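Local coordinates for protein dihydroorotase (Saccharomyces cerevisiae S288C, PDB 6L0A) that catalyses the zinc-dependent interconversion of N-carbamoyl-L-aspartate and dihydroorotate, the third step of de novo pyrimidine biosynthesis, at residues 135-140 / 178-183; 152-157 / 232-237. One frame throughout, in Å; residues are numbered along the deposited sequence.

The four segments alternate along the chain: 135-140, 152-157, 178-183 and then 232-237, so each contact has one segment between the two of the other. Contact 1 joins the ends of the adjacent parallel strands 133-136 and 175-178. Contact 2 joins two loops that run into helices 156-170 and 236-246, the first of which follows strand 133-136. Their centres lie about 11 Å apart, and Glu157 links them: its OE2 is 2.6 Å from Thr182 OG1 and its OE1 2.7 Å from Ser183 OG, both probable hydrogen bonds. Contact 1 supplies two ligands of a zinc site at the C-terminal ends of the strands, while contact 2 ties together loops further out, beside the second subunit.

Contact 1. Residues 135-140 / 178-183; sequences NLHGEK and LEHCTS. With ZN (zinc ion), chain L.
His137 and His180 bind one zinc ion in a buried contact at the C-terminal ends of the neighbouring parallel strands 133-136 and 175-178. The strand pairing reaches Leu136 and Leu178, whose CA atoms are 5.2 Å apart, and Glu179 N extends it with a 3.0 Å hydrogen bond to Leu136 O. The residues after this pair supply the metal ligands, His137 ND1 at 2.4 Å and His180 NE2 at 2.1 Å from the zinc. With CG anti to the backbone N (chi1 -176°), His137 brings ND1 to the ion while its ring offers a face to His180. The rings form an offset edge-to-face pair, planes at 73°, with His180 CE1 over the rim of the His137 ring. At the ring's edge, His137 NE2 donates to Glu139 OE1 at 2.7 Å, close to the ring plane, and together with the metal bond this holds the ring's rotation.

Metal ligands at the C-terminal ends of barrel strands are the hallmark of the amidohydrolase superfamily; here Lys98, probably carbamylated, also binds this zinc, and malate touches both histidines. Glu179 acts in the second shell: OE2 accepts from Asn135 ND2 at 2.8 Å, amide and carboxylate planes 47° apart, while OE1 bonds Thr208 and His14, a ligand of the other zinc. Tyr39 bonds Asn135 OD1. Between the backbones, a water accepts from Gly138 N and donates to Glu179 O. Leu178 CD1 packs 3.8 Å from Gly138 CA, so close that a beta carbon on that glycine would clash with it.

Contact 2. Residues 152-157 / 232-237; sequences HVLNAE and VAKLPN
Lys234 runs nearly straight through its middle torsions: the extended chi2 (172°) and chi3 (173°) carry CE alongside the carbonyls of Leu154 and Val153, and the turn at chi4 (68°) then sends NZ back toward its own loop. CE comes within 3.4 Å of Leu154 O. Leu154, whose CG lies beside its backbone N, slides past the lysine in the opposite direction, so CD2 meets Lys234 CG at 4.1 Å. Next to them Val153 CB faces Val232 CG1 at 4.3 Å.

The bend lets NZ donate to Val232 O at 2.9 Å, in the carbonyl plane and on a lone pair, and also bond Thr182 OG1. Two waters fill out the polar side: one accepts from Lys234 NZ at 3.0 Å and from Glu157 N, the other from Val232 N at 2.9 Å, and each is placed to donate to Val153 O. In the barrel fold these segments are connections from strand to helix, leading into helices 156-170 and 236-246. The second subunit lies alongside: its Asp219 accepts from Val153 N, and its Leu154 packs on Leu154.

A leucine in place of Lys234, having no amino group, would probably leave Val232 O and Thr182 OG1 without the lysine's N-H and Glu157 without its nearby positive charge, while the water would keep Glu157 N. That charge is not in a direct salt bridge, since Glu157 OE2 stays 4.5 Å from Lys234 NZ. Both groups instead bond the Thr182 hydroxyl, so the segments are joined through water, a shared hydroxyl and apolar contacts, with charge attraction probably assisting at longer range.

Contact 1. Residues 135-140 / 178-183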
loop_
_atom_site.group_PDB
_atom_site.type_symbol
_atom_site.label_atom_id
_atom_site.label_comp_id
_atom_site.label_asym_id
_atom_site.label_seq_id
_atom_site.Cartn_x
_atom_site.Cartn_y
_atom_site.Cartn_z
ATOM N N ASN C 135 -21.309 -6.023 -15.462
ATOM C CA ASN C 135 -20.063 -5.367 -15.076
ATOM C C ASN C 135 -19.514 -6.041 -13.830
ATOM O O ASN C 135 -20.208 -6.131 -12.822
ATOM C CB ASN C 135 -20.297 -3.888 -14.783
ATOM C CG ASN C 135 -21.109 -3.202 -15.859
ATOM O OD1 ASN C 135 -22.327 -3.072 -15.744
ATOM N ND2 ASN C 135 -20.432 -2.724 -16.886
ATOM N N LEU C 136 -18.261 -6.473 -13.886
ATOM C CA LEU C 136 -17.653 -7.199 -12.784
ATOM C C LEU C 136 -16.526 -6.368 -12.182
ATOM O O LEU C 136 -15.609 -5.963 -12.897
ATOM C CB LEU C 136 -17.116 -8.543 -13.265
ATOM C CG LEU C 136 -18.148 -9.497 -13.870
ATOM C CD1 LEU C 136 -17.451 -10.716 -14.426
ATOM C CD2 LEU C 136 -19.184 -9.884 -12.812
ATOM N N HIS C 137 -16.606 -6.108 -10.882
ATOM C CA HIS C 137 -15.423 -5.755 -10.104
ATOM C C HIS C 137 -14.733 -7.076 -9.813
ATOM O O HIS C 137 -15.114 -7.800 -8.891
ATOM C CB HIS C 137 -15.783 -5.013 -8.821
ATOM C CG HIS C 137 -14.586 -4.561 -8.048
ATOM N ND1 HIS C 137 -14.339 -3.231 -7.761
ATOM C CD2 HIS C 137 -13.554 -5.260 -7.515
ATOM C CE1 HIS C 137 -13.214 -3.136 -7.075
ATOM N NE2 HIS C 137 -12.716 -4.350 -6.912
ATOM N N GLY C 138 -13.767 -7.431 -10.652
ATOM C CA GLY C 138 -13.201 -8.760 -10.585
ATOM C C GLY C 138 -12.103 -8.942 -9.554
ATOM O O GLY C 138 -10.924 -9.018 -9.912
ATOM N N GLU C 139 -12.473 -9.019 -8.275
ATOM C CA GLU C 139 -11.534 -9.338 -7.205
ATOM C C GLU C 139 -12.181 -10.336 -6.260
ATOM O O GLU C 139 -13.336 -10.149 -5.869
ATOM C CB GLU C 139 -11.144 -8.087 -6.409
ATOM C CG GLU C 139 -10.215 -7.120 -7.129
ATOM C CD GLU C 139 -9.629 -6.104 -6.177
ATOM O OE1 GLU C 139 -10.270 -5.067 -5.926
ATOM O OE2 GLU C 139 -8.518 -6.350 -5.673
ATOM N N LYS C 140 -11.437 -11.369 -5.874
ATOM C CA LYS C 140 -11.924 -12.239 -4.819
ATOM C C LYS C 140 -11.640 -11.607 -3.452
ATOM O O LYS C 140 -10.581 -11.002 -3.261
ATOM C CB LYS C 140 -11.259 -13.609 -4.907
ATOM C CG LYS C 140 -11.766 -14.491 -6.038
ATOM C CD LYS C 140 -11.862 -15.951 -5.579
ATOM C CE LYS C 140 -12.303 -16.856 -6.713
ATOM N NZ LYS C 140 -13.486 -16.275 -7.382
ATOM N N LEU C 178 -14.845 -6.951 -17.592
ATOM C CA LEU C 178 -13.940 -6.951 -16.448
ATOM C C LEU C 178 -13.525 -5.502 -16.226
ATOM O O LEU C 178 -12.669 -4.975 -16.935
ATOM C CB LEU C 178 -12.746 -7.862 -16.711
ATOM C CG LEU C 178 -11.789 -8.095 -15.532
ATOM C CD1 LEU C 178 -12.494 -8.672 -14.306
ATOM C CD2 LEU C 178 -10.630 -8.984 -15.955
ATOM N N GLU C 179 -14.168 -4.843 -15.263
ATOM C CA GLU C 179 -13.949 -3.423 -15.045
ATOM C C GLU C 179 -12.550 -3.167 -14.487
ATOM O O GLU C 179 -11.958 -4.017 -13.821
ATOM C CB GLU C 179 -15.002 -2.865 -14.081
ATOM C CG GLU C 179 -16.444 -2.955 -14.599
ATOM C CD GLU C 179 -16.708 -2.003 -15.752
ATOM O OE1 GLU C 179 -15.946 -1.026 -15.888
ATOM O OE2 GLU C 179 -17.678 -2.216 -16.525
ATOM N N HIS C 180 -12.039 -1.965 -14.761
ATOM C CA HIS C 180 -10.746 -1.473 -14.277
ATOM C C HIS C 180 -9.697 -2.554 -14.042
ATOM O O HIS C 180 -9.305 -2.807 -12.892
ATOM C CB HIS C 180 -10.940 -0.633 -12.996
ATOM C CG HIS C 180 -11.905 -1.206 -11.997
ATOM N ND1 HIS C 180 -11.834 -2.504 -11.538
ATOM C CD2 HIS C 180 -12.943 -0.632 -11.341
ATOM C CE1 HIS C 180 -12.802 -2.712 -10.661
ATOM N NE2 HIS C 180 -13.490 -1.591 -10.522
ATOM N N CYS C 181 -9.227 -3.183 -15.124
ATOM C CA CYS C 181 -8.168 -4.183 -15.007
ATOM C C CYS C 181 -6.898 -3.555 -14.464
ATOM O O CYS C 181 -6.539 -2.423 -14.822
ATOM C CB CYS C 181 -7.859 -4.834 -16.355
ATOM S SG CYS C 181 -9.108 -5.992 -16.904
ATOM N N THR C 182 -6.183 -4.316 -13.633
ATOM C CA THR C 182 -4.961 -3.795 -13.048
ATOM C C THR C 182 -3.752 -4.699 -13.197
ATOM O O THR C 182 -2.666 -4.293 -12.791
ATOM C CB THR C 182 -5.167 -3.509 -11.557
ATOM O OG1 THR C 182 -5.572 -4.724 -10.907
ATOM C CG2 THR C 182 -6.214 -2.442 -11.372
ATOM N N SER C 183 -3.902 -5.908 -13.741
ATOM C CA SER C 183 -2.813 -6.877 -13.743
ATOM C C SER C 183 -2.521 -7.373 -15.150
ATOM O O SER C 183 -3.416 -7.458 -15.998
ATOM C CB SER C 183 -3.138 -8.069 -12.846
ATOM O OG SER C 183 -4.192 -8.839 -13.391
HETATM ZN ZN ZN L . -14.309 -1.027 -8.629
HETATM O O HOH W 1 -12.269 -5.698 -11.870
#

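Contact 2. Residues 152-157 / 232-237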
loop_
_atom_site.group_PDB
_atom_site.type_symbol
_atom_site.label_atom_id
_atom_site.label_comp_id
_atom_site.label_asym_id
_atom_site.label_seq_id
_atom_site.Cartn_x
_atom_site.Cartn_y
_atom_site.Cartn_z
ATOM N N HIS C 152 -4.953 -11.924 -1.313
ATOM C CA HIS C 152 -4.656 -10.616 -0.746
ATOM C C HIS C 152 -4.829 -9.583 -1.854
ATOM O O HIS C 152 -5.145 -9.925 -3.001
ATOM C CB HIS C 152 -3.241 -10.589 -0.162
ATOM C CG HIS C 152 -2.223 -11.187 -1.070
ATOM N ND1 HIS C 152 -1.793 -10.558 -2.212
ATOM C CD2 HIS C 152 -1.584 -12.381 -1.032
ATOM C CE1 HIS C 152 -0.913 -11.322 -2.832
ATOM N NE2 HIS C 152 -0.771 -12.439 -2.139
ATOM N N VAL C 153 -4.615 -8.306 -1.525
ATOM C CA VAL C 153 -4.940 -7.261 -2.494
ATOM C C VAL C 153 -4.099 -7.370 -3.759
ATOM O O VAL C 153 -4.478 -6.824 -4.796
ATOM C CB VAL C 153 -4.792 -5.855 -1.871
ATOM C CG1 VAL C 153 -5.851 -5.617 -0.781
ATOM C CG2 VAL C 153 -3.369 -5.662 -1.322
ATOM N N LEU C 154 -2.957 -8.053 -3.717
ATOM C CA LEU C 154 -2.128 -8.085 -4.912
ATOM C C LEU C 154 -2.508 -9.190 -5.886
ATOM O O LEU C 154 -2.299 -9.025 -7.095
ATOM C CB LEU C 154 -0.657 -8.257 -4.545
ATOM C CG LEU C 154 0.046 -7.011 -4.057
ATOM C CD1 LEU C 154 1.429 -7.445 -3.673
ATOM C CD2 LEU C 154 0.080 -5.913 -5.117
ATOM N N ASN C 155 -3.033 -10.317 -5.408
ATOM C CA ASN C 155 -3.440 -11.384 -6.314
ATOM C C ASN C 155 -4.953 -11.563 -6.397
ATOM O O ASN C 155 -5.411 -12.520 -7.030
ATOM C CB ASN C 155 -2.756 -12.715 -5.945
ATOM C CG ASN C 155 -3.227 -13.297 -4.616
ATOM O OD1 ASN C 155 -4.055 -12.717 -3.897
ATOM N ND2 ASN C 155 -2.700 -14.475 -4.288
ATOM N N ALA C 156 -5.745 -10.671 -5.780
ATOM C CA ALA C 156 -7.197 -10.897 -5.738
ATOM C C ALA C 156 -7.831 -10.820 -7.126
ATOM O O ALA C 156 -8.826 -11.508 -7.388
ATOM C CB ALA C 156 -7.860 -9.901 -4.784
ATOM N N GLU C 157 -7.271 -10.001 -8.024
ATOM C CA GLU C 157 -7.771 -9.918 -9.393
ATOM C C GLU C 157 -7.423 -11.180 -10.184
ATOM O O GLU C 157 -8.292 -11.780 -10.832
ATOM C CB GLU C 157 -7.199 -8.677 -10.080
ATOM C CG GLU C 157 -7.589 -8.560 -11.523
ATOM C CD GLU C 157 -7.149 -7.243 -12.125
ATOM O OE1 GLU C 157 -6.359 -7.266 -13.077
ATOM O OE2 GLU C 157 -7.583 -6.182 -11.639
ATOM N N VAL C 232 -6.012 -2.274 -6.233
ATOM C CA VAL C 232 -4.857 -1.415 -6.009
ATOM C C VAL C 232 -3.977 -1.424 -7.251
ATOM O O VAL C 232 -3.942 -2.405 -8.005
ATOM C CB VAL C 232 -4.063 -1.873 -4.769
ATOM C CG1 VAL C 232 -4.967 -1.910 -3.522
ATOM C CG2 VAL C 232 -3.397 -3.231 -5.012
ATOM N N ALA C 233 -3.258 -0.323 -7.466
ATOM C CA ALA C 233 -2.218 -0.298 -8.489
ATOM C C ALA C 233 -1.087 -1.237 -8.086
ATOM O O ALA C 233 -0.703 -1.301 -6.911
ATOM C CB ALA C 233 -1.694 1.130 -8.682
ATOM N N LYS C 234 -0.565 -1.987 -9.046
ATOM C CA LYS C 234 0.285 -3.137 -8.755
ATOM C C LYS C 234 1.713 -2.843 -9.228
ATOM O O LYS C 234 2.218 -1.754 -8.930
ATOM C CB LYS C 234 -0.345 -4.390 -9.343
ATOM C CG LYS C 234 -1.665 -4.712 -8.632
ATOM C CD LYS C 234 -2.429 -5.835 -9.290
ATOM C CE LYS C 234 -3.640 -6.223 -8.441
ATOM N NZ LYS C 234 -4.746 -5.191 -8.343
ATOM N N LEU C 235 2.373 -3.749 -9.916
ATOM C CA LEU C 235 3.806 -3.617 -10.127
ATOM C C LEU C 235 4.101 -2.934 -11.457
ATOM O O LEU C 235 3.221 -2.805 -12.317
ATOM C CB LEU C 235 4.452 -4.994 -10.078
ATOM C CG LEU C 235 4.129 -5.778 -8.807
ATOM C CD1 LEU C 235 4.879 -7.103 -8.790
ATOM C CD2 LEU C 235 4.461 -4.947 -7.583
ATOM N N PRO C 236 5.332 -2.455 -11.658
ATOM C CA PRO C 236 5.666 -1.871 -12.972
ATOM C C PRO C 236 5.358 -2.783 -14.154
ATOM O O PRO C 236 4.949 -2.281 -15.212
ATOM C CB PRO C 236 7.171 -1.586 -12.839
ATOM C CG PRO C 236 7.362 -1.329 -11.380
ATOM C CD PRO C 236 6.446 -2.301 -10.696
ATOM N N ASN C 237 5.540 -4.100 -14.019
ATOM C CA ASN C 237 5.222 -5.011 -15.122
ATOM C C ASN C 237 3.729 -5.008 -15.433
ATOM O O ASN C 237 3.328 -5.162 -16.594
ATOM C CB ASN C 237 5.689 -6.431 -14.784
ATOM C CG ASN C 237 5.258 -7.469 -15.824
ATOM O OD1 ASN C 237 5.812 -7.532 -16.927
ATOM N ND2 ASN C 237 4.280 -8.301 -15.466
HETATM O O HOH W 2 -6.571 -4.892 -5.015
HETATM O O HOH W 3 -6.154 -7.360 -6.922
#